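Local atomic coordinates of fructose-bisphosphate aldolase (Thermus caldophilus, PDB entry 2FJK), a protein that belongs to the class II aldolase family and folds as a TIM barrel, in which parallel strands form a core surrounded by helices. Residues 4-7 / 8-12; 26-29 / 30-33; 63-66 / 67-71; 284-287 / 288-291. All blocks are in the same frame, centred on the assembly; numbering follows the deposited sequence.

How the contacts relate
Each contact is local and lies mainly on one helix; in chain order these are helices 6-14, 27-38, 50-68 and 277-299. Contact 2 is the hub. Its centre lies about 11 Å from that of contact 3, which it meets through M27 and M63, and about 9 Å from that of contact 4, where A32 packs against the turn bearing R285 and K289. Contacts 3 and 4 do not touch, their nearest atoms being about 10 Å apart. Contact 1 stands alone, its centre 18 to 25 Å from the others. Helix 27-38 therefore ties a neighbouring barrel helix to the chain's last helix, and contacts 2-4 all reach a second subunit.

Contact 1: residues 4-7 / 8-12; sequences TGLE and ILRKA
L6 and R10, one helical turn apart, meet with the leucine lying over a flat face of the guanidinium: CD2 of L6 sits above the centre of the R10 group, 3.7 Å from its plane. The other methyl, L6 CD1, approaches R10 NE to 3.4 Å. Such an apolar cover is possible because L6 CG is anti to the backbone N (chi1 173°) while R10 runs extended from CG to NE and reaches back along the helix. E7 stands beside R10, pointing the same way, and its OE1 forms a weak salt bridge with R10 NH1 at 3.4 Å. The planes of the two groups are 65° apart. This is the loose, solvent-facing side.

The inner side is tighter. I8 lays CG1 3.5 Å from the CA of G5, the N-cap residue, whose backbone angles (phi 96°) call for glycine, because a side chain would run into the carbonyl O of T4. Beyond the helix I8 packs on P43 and V19, and L9 on V19, P204 and K249, so this helix rests across barrel strands. A water accepts from G5 N at 3.2 Å and, weakly, from I8 N at 3.1 Å, thereby linking the N-cap amide to that of I8.

The chemistry implies unequal holds: buried hydrocarbon fixes I8 and L9, whereas R10 is probably positioned more by the leucine over its flat group than by its weak ion pair, and the negative charge of E7 probably suits the amino end of the helix.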
loop_
_atom_site.group_PDB
_atom_site.type_symbol
_atom_site.label_atom_id
_atom_site.label_comp_id
_atom_site.label_asym_id
_atom_site.label_seq_id
_atom_site.Cartn_x
_atom_site.Cartn_y
_atom_site.Cartn_z
ATOM N N THR A 4 -14.779 4.231 9.885
ATOM C CA THR A 4 -15.204 5.616 9.694
ATOM C C THR A 4 -15.440 6.309 11.030
ATOM O O THR A 4 -15.478 7.543 11.113
ATOM C CB THR A 4 -16.493 5.717 8.848
ATOM O OG1 THR A 4 -17.582 5.106 9.544
ATOM C CG2 THR A 4 -16.295 5.040 7.506
ATOM N N GLY A 5 -15.602 5.522 12.080
ATOM C CA GLY A 5 -15.802 6.120 13.382
ATOM C C GLY A 5 -17.244 6.265 13.824
ATOM O O GLY A 5 -17.521 6.189 15.019
ATOM N N LEU A 6 -18.161 6.480 12.884
ATOM C CA LEU A 6 -19.572 6.625 13.236
ATOM C C LEU A 6 -19.961 5.454 14.127
ATOM O O LEU A 6 -20.609 5.641 15.159
ATOM C CB LEU A 6 -20.447 6.656 11.980
ATOM C CG LEU A 6 -21.972 6.640 12.163
ATOM C CD1 LEU A 6 -22.418 7.735 13.129
ATOM C CD2 LEU A 6 -22.643 6.811 10.804
ATOM N N GLU A 7 -19.543 4.253 13.737
ATOM C CA GLU A 7 -19.839 3.056 14.515
ATOM C C GLU A 7 -19.064 3.119 15.828
ATOM O O GLU A 7 -19.559 2.697 16.873
ATOM C CB GLU A 7 -19.460 1.797 13.730
ATOM C CG GLU A 7 -20.187 1.643 12.391
ATOM C CD GLU A 7 -21.706 1.609 12.525
ATOM O OE1 GLU A 7 -22.306 2.649 12.868
ATOM O OE2 GLU A 7 -22.303 0.537 12.282
ATOM N N ILE A 8 -17.844 3.644 15.768
ATOM C CA ILE A 8 -17.031 3.799 16.968
ATOM C C ILE A 8 -17.782 4.723 17.925
ATOM O O ILE A 8 -18.020 4.383 19.080
ATOM C CB ILE A 8 -15.682 4.492 16.673
ATOM C CG1 ILE A 8 -14.854 3.674 15.693
ATOM C CG2 ILE A 8 -14.918 4.693 17.967
ATOM C CD1 ILE A 8 -13.467 4.242 15.486
ATOM N N LEU A 9 -18.139 5.905 17.419
ATOM C CA LEU A 9 -18.834 6.925 18.198
ATOM C C LEU A 9 -20.263 6.566 18.611
ATOM O O LEU A 9 -20.684 6.900 19.714
ATOM C CB LEU A 9 -18.830 8.270 17.447
ATOM C CG LEU A 9 -17.534 9.103 17.307
ATOM C CD1 LEU A 9 -16.596 8.838 18.487
ATOM C CD2 LEU A 9 -16.827 8.774 16.004
ATOM N N ARG A 10 -21.011 5.902 17.738
ATOM C CA ARG A 10 -22.379 5.517 18.078
ATOM C C ARG A 10 -22.387 4.631 19.310
ATOM O O ARG A 10 -23.208 4.810 20.210
ATOM C CB ARG A 10 -23.041 4.766 16.926
ATOM C CG ARG A 10 -23.630 5.666 15.862
ATOM C CD ARG A 10 -24.289 4.838 14.785
ATOM N NE ARG A 10 -24.999 5.674 13.826
ATOM C CZ ARG A 10 -25.495 5.231 12.679
ATOM N NH1 ARG A 10 -25.353 3.954 12.345
ATOM N NH2 ARG A 10 -26.131 6.064 11.865
ATOM N N LYS A 11 -21.461 3.677 19.340
ATOM C CA LYS A 11 -21.343 2.759 20.465
ATOM C C LYS A 11 -20.803 3.487 21.686
ATOM O O LYS A 11 -21.069 3.093 22.823
ATOM C CB LYS A 11 -20.432 1.578 20.101
ATOM C CG LYS A 11 -21.117 0.535 19.219
ATOM C CD LYS A 11 -20.271 -0.723 19.043
ATOM C CE LYS A 11 -21.071 -1.829 18.361
ATOM N NZ LYS A 11 -21.593 -1.406 17.026
ATOM N N ALA A 12 -20.046 4.553 21.446
ATOM C CA ALA A 12 -19.486 5.342 22.531
ATOM C C ALA A 12 -20.607 6.020 23.320
ATOM O O ALA A 12 -20.678 5.906 24.544
ATOM C CB ALA A 12 -18.524 6.392 21.975
HETATM O O HOH W 1 -16.615 2.691 13.043
#

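Contact 2: residues 26-29 / 30-33; sequences NMEF and TQAI
Q31 N donates to M27 O at 2.9 Å, and with a C=O...N angle of 173° the bond runs nearly along the C=O axis. The side chains of the same two residues then pass over one another at a slant. Q31 places CG beside its backbone N (chi1 -59°) and continues extended, which brings CG to 3.2 Å from M27 O and CD to 3.8 Å from CG of M27, a selenomethionine. The amide ends with NE2 near the selenium, while OE1 is taken by R285 of helix 277-299.

At the helix start N26 is the N-cap: its OD1 accepts from F29 N at 3.1 Å. N26 comes shortly after strand 19-23, whose last residue, N23, lines the 1,3-dihydroxyacetonephosphate pocket, and its cap opens the helix of a beta-alpha-beta unit of the barrel, completed by strand 44-47.

T30 N also bonds weakly to N26 O. I33 N donates to F29 O at 3.0 Å, and I33 directs its apolar end onto V44 and L46. The F29 ring meets that of F260. E28 OE2 is bound by Y55 OH and N26 ND2, both of the second subunit, while N26 ND2 of this chain reaches E28 OE2 there.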
loop_
_atom_site.group_PDB
_atom_site.type_symbol
_atom_site.label_atom_id
_atom_site.label_comp_id
_atom_site.label_asym_id
_atom_site.label_seq_id
_atom_site.Cartn_x
_atom_site.Cartn_y
_atom_site.Cartn_z
ATOM N N ASN A 26 3.627 13.504 12.752
ATOM C CA ASN A 26 4.727 12.713 12.217
ATOM C C ASN A 26 4.664 11.251 12.655
ATOM O O ASN A 26 3.620 10.768 13.126
ATOM C CB ASN A 26 6.086 13.336 12.594
ATOM C CG ASN A 26 6.367 13.303 14.087
ATOM O OD1 ASN A 26 5.606 12.739 14.865
ATOM N ND2 ASN A 26 7.473 13.905 14.488
HETATM N N MSE A 27 5.777 10.545 12.478
HETATM C CA MSE A 27 5.846 9.136 12.844
HETATM C C MSE A 27 5.736 8.917 14.358
HETATM O O MSE A 27 4.863 8.195 14.819
HETATM C CB MSE A 27 7.156 8.517 12.358
HETATM C CG MSE A 27 7.195 6.991 12.490
HETATM SE SE MSE A 27 8.956 6.301 12.067
HETATM C CE MSE A 27 9.086 6.976 10.258
ATOM N N GLU A 28 6.614 9.553 15.121
ATOM C CA GLU A 28 6.611 9.391 16.580
ATOM C C GLU A 28 5.252 9.566 17.255
ATOM O O GLU A 28 4.893 8.791 18.151
ATOM C CB GLU A 28 7.632 10.336 17.222
ATOM C CG GLU A 28 9.091 9.864 17.072
ATOM C CD GLU A 28 9.765 10.344 15.790
ATOM O OE1 GLU A 28 9.051 10.750 14.846
ATOM O OE2 GLU A 28 11.015 10.309 15.728
ATOM N N PHE A 29 4.495 10.582 16.842
ATOM C CA PHE A 29 3.182 10.799 17.440
ATOM C C PHE A 29 2.211 9.708 17.024
ATOM O O PHE A 29 1.390 9.268 17.831
ATOM C CB PHE A 29 2.592 12.150 17.041
ATOM C CG PHE A 29 3.114 13.317 17.837
ATOM C CD1 PHE A 29 4.402 13.796 17.642
ATOM C CD2 PHE A 29 2.304 13.948 18.770
ATOM C CE1 PHE A 29 4.873 14.882 18.359
ATOM C CE2 PHE A 29 2.768 15.039 19.496
ATOM C CZ PHE A 29 4.053 15.505 19.289
ATOM N N THR A 30 2.303 9.259 15.774
ATOM C CA THR A 30 1.385 8.234 15.307
ATOM C C THR A 30 1.612 6.908 16.015
ATOM O O THR A 30 0.662 6.200 16.342
ATOM C CB THR A 30 1.492 7.992 13.802
ATOM O OG1 THR A 30 1.395 9.237 13.103
ATOM C CG2 THR A 30 0.352 7.091 13.353
ATOM N N GLN A 31 2.877 6.574 16.249
ATOM C CA GLN A 31 3.221 5.332 16.931
ATOM C C GLN A 31 2.721 5.355 18.371
ATOM O O GLN A 31 2.109 4.386 18.849
ATOM C CB GLN A 31 4.733 5.138 16.944
ATOM C CG GLN A 31 5.357 5.081 15.566
ATOM C CD GLN A 31 6.861 4.919 15.641
ATOM O OE1 GLN A 31 7.555 5.735 16.246
ATOM N NE2 GLN A 31 7.370 3.861 15.032
ATOM N N ALA A 32 3.005 6.459 19.062
ATOM C CA ALA A 32 2.597 6.614 20.459
ATOM C C ALA A 32 1.085 6.463 20.606
ATOM O O ALA A 32 0.601 5.721 21.468
ATOM C CB ALA A 32 3.040 7.975 20.992
ATOM N N ILE A 33 0.346 7.166 19.757
ATOM C CA ILE A 33 -1.097 7.100 19.807
ATOM C C ILE A 33 -1.628 5.691 19.572
ATOM O O ILE A 33 -2.429 5.196 20.365
ATOM C CB ILE A 33 -1.744 8.028 18.776
ATOM C CG1 ILE A 33 -1.321 9.483 19.024
ATOM C CG2 ILE A 33 -3.250 7.901 18.861
ATOM C CD1 ILE A 33 -1.773 10.427 17.919
#

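Contact 3: residues 63-66 / 67-71; sequences MVVA and LAQEA
M63 carries CG anti to its backbone N (chi1 178°) whereas L67 carries CG beside its own (chi1 -75°), and these opposite settings bring the side chains together across one turn. They touch through M63 CG and L67 CD1 at 3.7 Å, an apolar pair; M63 is a selenomethionine, and its outer end packs on M27 of helix 27-38 and on M63 of the second subunit.

Q69 folds back over the preceding turn. Its CG comes to 2.9 Å from V65 O, the same oxygen that accepts from Q69 N at 3.0 Å, and the carboxamide is laid across the turn with NE2 3.8 Å from V65 CG1 and OE1 3.6 Å from A66 CA. A68 CB lies 3.0 Å from V64 O and rests on L2, V75 and V77. The peptide joining A66 to L67 departs from helical geometry, with L67 phi at 74°, but A66 O is crowded by its neighbours in the model and that feature remains doubtful.

Beyond, E70 forms salt bridges with R58 and R62 of the second subunit. With V64 and A68 facing strand 75-78, this turn is part of the helical crossover in the beta-alpha-beta unit of strand 44-47, helix 50-68 and strand 75-78, the repeating element of a TIM barrel.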
loop_
_atom_site.group_PDB
_atom_site.type_symbol
_atom_site.label_atom_id
_atom_site.label_comp_id
_atom_site.label_asym_id
_atom_site.label_seq_id
_atom_site.Cartn_x
_atom_site.Cartn_y
_atom_site.Cartn_z
HETATM N N MSE A 63 1.121 6.957 5.647
HETATM C CA MSE A 63 1.481 6.195 6.830
HETATM C C MSE A 63 0.310 6.026 7.805
HETATM O O MSE A 63 0.082 4.933 8.322
HETATM C CB MSE A 63 2.640 6.872 7.554
HETATM C CG MSE A 63 3.044 6.152 8.828
HETATM SE SE MSE A 63 4.298 7.142 9.873
HETATM C CE MSE A 63 5.916 6.306 9.305
ATOM N N VAL A 64 -0.425 7.105 8.054
ATOM C CA VAL A 64 -1.551 7.048 8.979
ATOM C C VAL A 64 -2.655 6.086 8.507
ATOM O O VAL A 64 -3.180 5.307 9.305
ATOM C CB VAL A 64 -2.130 8.463 9.220
ATOM C CG1 VAL A 64 -3.403 8.381 10.022
ATOM C CG2 VAL A 64 -1.113 9.308 9.976
ATOM N N VAL A 65 -3.007 6.133 7.223
ATOM C CA VAL A 65 -4.029 5.229 6.696
ATOM C C VAL A 65 -3.493 3.809 6.887
ATOM O O VAL A 65 -4.160 2.958 7.476
ATOM C CB VAL A 65 -4.309 5.489 5.197
ATOM C CG1 VAL A 65 -5.451 4.582 4.706
ATOM C CG2 VAL A 65 -4.666 6.954 4.985
ATOM N N ALA A 66 -2.290 3.554 6.386
ATOM C CA ALA A 66 -1.671 2.253 6.586
ATOM C C ALA A 66 -1.489 2.352 8.097
ATOM O O ALA A 66 -1.694 3.418 8.655
ATOM C CB ALA A 66 -0.329 2.172 5.867
ATOM N N LEU A 67 -1.108 1.290 8.777
ATOM C CA LEU A 67 -0.994 1.380 10.234
ATOM C C LEU A 67 -2.403 1.400 10.827
ATOM O O LEU A 67 -2.718 0.580 11.680
ATOM C CB LEU A 67 -0.225 2.634 10.675
ATOM C CG LEU A 67 1.301 2.624 10.500
ATOM C CD1 LEU A 67 1.895 3.740 11.340
ATOM C CD2 LEU A 67 1.876 1.298 10.941
ATOM N N ALA A 68 -3.252 2.326 10.389
ATOM C CA ALA A 68 -4.631 2.353 10.893
ATOM C C ALA A 68 -5.260 1.019 10.494
ATOM O O ALA A 68 -5.920 0.355 11.298
ATOM C CB ALA A 68 -5.428 3.505 10.263
ATOM N N GLN A 69 -5.040 0.645 9.236
ATOM C CA GLN A 69 -5.547 -0.610 8.688
ATOM C C GLN A 69 -4.937 -1.775 9.475
ATOM O O GLN A 69 -5.657 -2.644 9.969
ATOM C CB GLN A 69 -5.141 -0.742 7.216
ATOM C CG GLN A 69 -5.357 0.522 6.403
ATOM C CD GLN A 69 -4.834 0.419 4.974
ATOM O OE1 GLN A 69 -3.703 -0.018 4.736
ATOM N NE2 GLN A 69 -5.655 0.842 4.015
ATOM N N GLU A 70 -3.608 -1.768 9.582
ATOM C CA GLU A 70 -2.856 -2.808 10.284
ATOM C C GLU A 70 -3.206 -2.986 11.757
ATOM O O GLU A 70 -3.057 -4.086 12.295
ATOM C CB GLU A 70 -1.348 -2.551 10.159
ATOM C CG GLU A 70 -0.749 -2.975 8.826
ATOM C CD GLU A 70 0.716 -2.582 8.676
ATOM O OE1 GLU A 70 1.551 -3.017 9.497
ATOM O OE2 GLU A 70 1.035 -1.832 7.728
ATOM N N ALA A 71 -3.675 -1.920 12.405
ATOM C CA ALA A 71 -4.022 -1.971 13.826
ATOM C C ALA A 71 -5.031 -3.063 14.186
ATOM O O ALA A 71 -5.874 -3.434 13.375
ATOM C CB ALA A 71 -4.545 -0.627 14.276
#

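Contact 4: residues 284-287 / 288-291; sequences AREA and VKEV
E286 and E290 turn their carboxylates toward each other with planes 23° apart, and E286 OE1 lies 3.2 Å from E290 OE2. As two acceptors, the pair is not counted as a hydrogen bond. The approach follows from the two chains: E286 is bent at chi2 (63°), bringing its end toward the later turn, and E290 is bent too, with CG beside its backbone N. Some repulsion is probable, and it may raise the proton affinity of one group; K293, a long and weak partner of E290 OE1, may offset part of it.

K289 goes another way. Extended from CG outward, it passes E286 with CD 4.0 Å from OE2 of that residue, and its NZ forms salt bridges with E35 of helix 27-38 and E39 just after it. K289 NZ stays 4.6 Å from E286 OE2, not in contact.

V288 CG2 comes 3.4 Å from A284 O and V291 CG2 3.2 Å from A287 O, while A284 and V288 pack on F260, A287 on L263 and V291 on L256. R285 NH1 bonds to Q31 OE1, and its guanidinium also makes a cation-pi contact with Y55 of the second subunit. Apolar residues on one flank, the polar links of R285 and K289 and the acidic pair at the surface give the pattern of an amphipathic helix, here packed against helices 27-38 and 254-270 of the TIM barrel.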
loop_
_atom_site.group_PDB
_atom_site.type_symbol
_atom_site.label_atom_id
_atom_site.label_comp_id
_atom_site.label_asym_id
_atom_site.label_seq_id
_atom_site.Cartn_x
_atom_site.Cartn_y
_atom_site.Cartn_z
ATOM N N ALA A 284 10.448 11.417 24.194
ATOM C CA ALA A 284 9.357 12.371 23.994
ATOM C C ALA A 284 8.138 11.606 23.496
ATOM O O ALA A 284 7.023 11.866 23.928
ATOM C CB ALA A 284 9.745 13.446 22.979
ATOM N N ARG A 285 8.360 10.661 22.588
ATOM C CA ARG A 285 7.276 9.838 22.044
ATOM C C ARG A 285 6.666 8.993 23.151
ATOM O O ARG A 285 5.462 8.761 23.177
ATOM C CB ARG A 285 7.801 8.916 20.936
ATOM C CG ARG A 285 6.868 7.756 20.560
ATOM C CD ARG A 285 7.547 6.789 19.574
ATOM N NE ARG A 285 8.771 6.215 20.137
ATOM C CZ ARG A 285 9.714 5.593 19.429
ATOM N NH1 ARG A 285 9.587 5.450 18.120
ATOM N NH2 ARG A 285 10.798 5.127 20.029
ATOM N N GLU A 286 7.513 8.521 24.058
ATOM C CA GLU A 286 7.055 7.704 25.172
ATOM C C GLU A 286 6.154 8.523 26.104
ATOM O O GLU A 286 5.146 8.017 26.596
ATOM C CB GLU A 286 8.257 7.149 25.944
ATOM C CG GLU A 286 7.889 6.355 27.185
ATOM C CD GLU A 286 7.096 5.112 26.863
ATOM O OE1 GLU A 286 6.458 4.563 27.780
ATOM O OE2 GLU A 286 7.117 4.682 25.692
ATOM N N ALA A 287 6.505 9.786 26.341
ATOM C CA ALA A 287 5.675 10.615 27.209
ATOM C C ALA A 287 4.326 10.873 26.557
ATOM O O ALA A 287 3.317 11.020 27.248
ATOM C CB ALA A 287 6.360 11.944 27.522
ATOM N N VAL A 288 4.300 10.933 25.228
ATOM C CA VAL A 288 3.040 11.169 24.537
ATOM C C VAL A 288 2.148 9.949 24.684
ATOM O O VAL A 288 0.942 10.063 24.910
ATOM C CB VAL A 288 3.251 11.449 23.036
ATOM C CG1 VAL A 288 1.909 11.397 22.311
ATOM C CG2 VAL A 288 3.893 12.826 22.847
ATOM N N LYS A 289 2.755 8.777 24.541
ATOM C CA LYS A 289 2.026 7.521 24.656
ATOM C C LYS A 289 1.369 7.432 26.029
ATOM O O LYS A 289 0.206 7.041 26.143
ATOM C CB LYS A 289 2.986 6.348 24.461
ATOM C CG LYS A 289 2.370 4.981 24.568
ATOM C CD LYS A 289 3.450 3.929 24.336
ATOM C CE LYS A 289 2.969 2.528 24.683
ATOM N NZ LYS A 289 4.012 1.525 24.334
ATOM N N GLU A 290 2.112 7.804 27.067
ATOM C CA GLU A 290 1.578 7.752 28.423
ATOM C C GLU A 290 0.426 8.731 28.587
ATOM O O GLU A 290 -0.546 8.448 29.290
ATOM C CB GLU A 290 2.677 8.046 29.448
ATOM C CG GLU A 290 3.760 6.965 29.499
ATOM C CD GLU A 290 3.181 5.567 29.669
ATOM O OE1 GLU A 290 2.485 5.320 30.675
ATOM O OE2 GLU A 290 3.415 4.710 28.788
ATOM N N VAL A 291 0.531 9.883 27.930
ATOM C CA VAL A 291 -0.526 10.880 28.010
ATOM C C VAL A 291 -1.772 10.306 27.369
ATOM O O VAL A 291 -2.867 10.374 27.938
ATOM C CB VAL A 291 -0.150 12.192 27.270
ATOM C CG1 VAL A 291 -1.399 13.064 27.087
ATOM C CG2 VAL A 291 0.907 12.944 28.062
#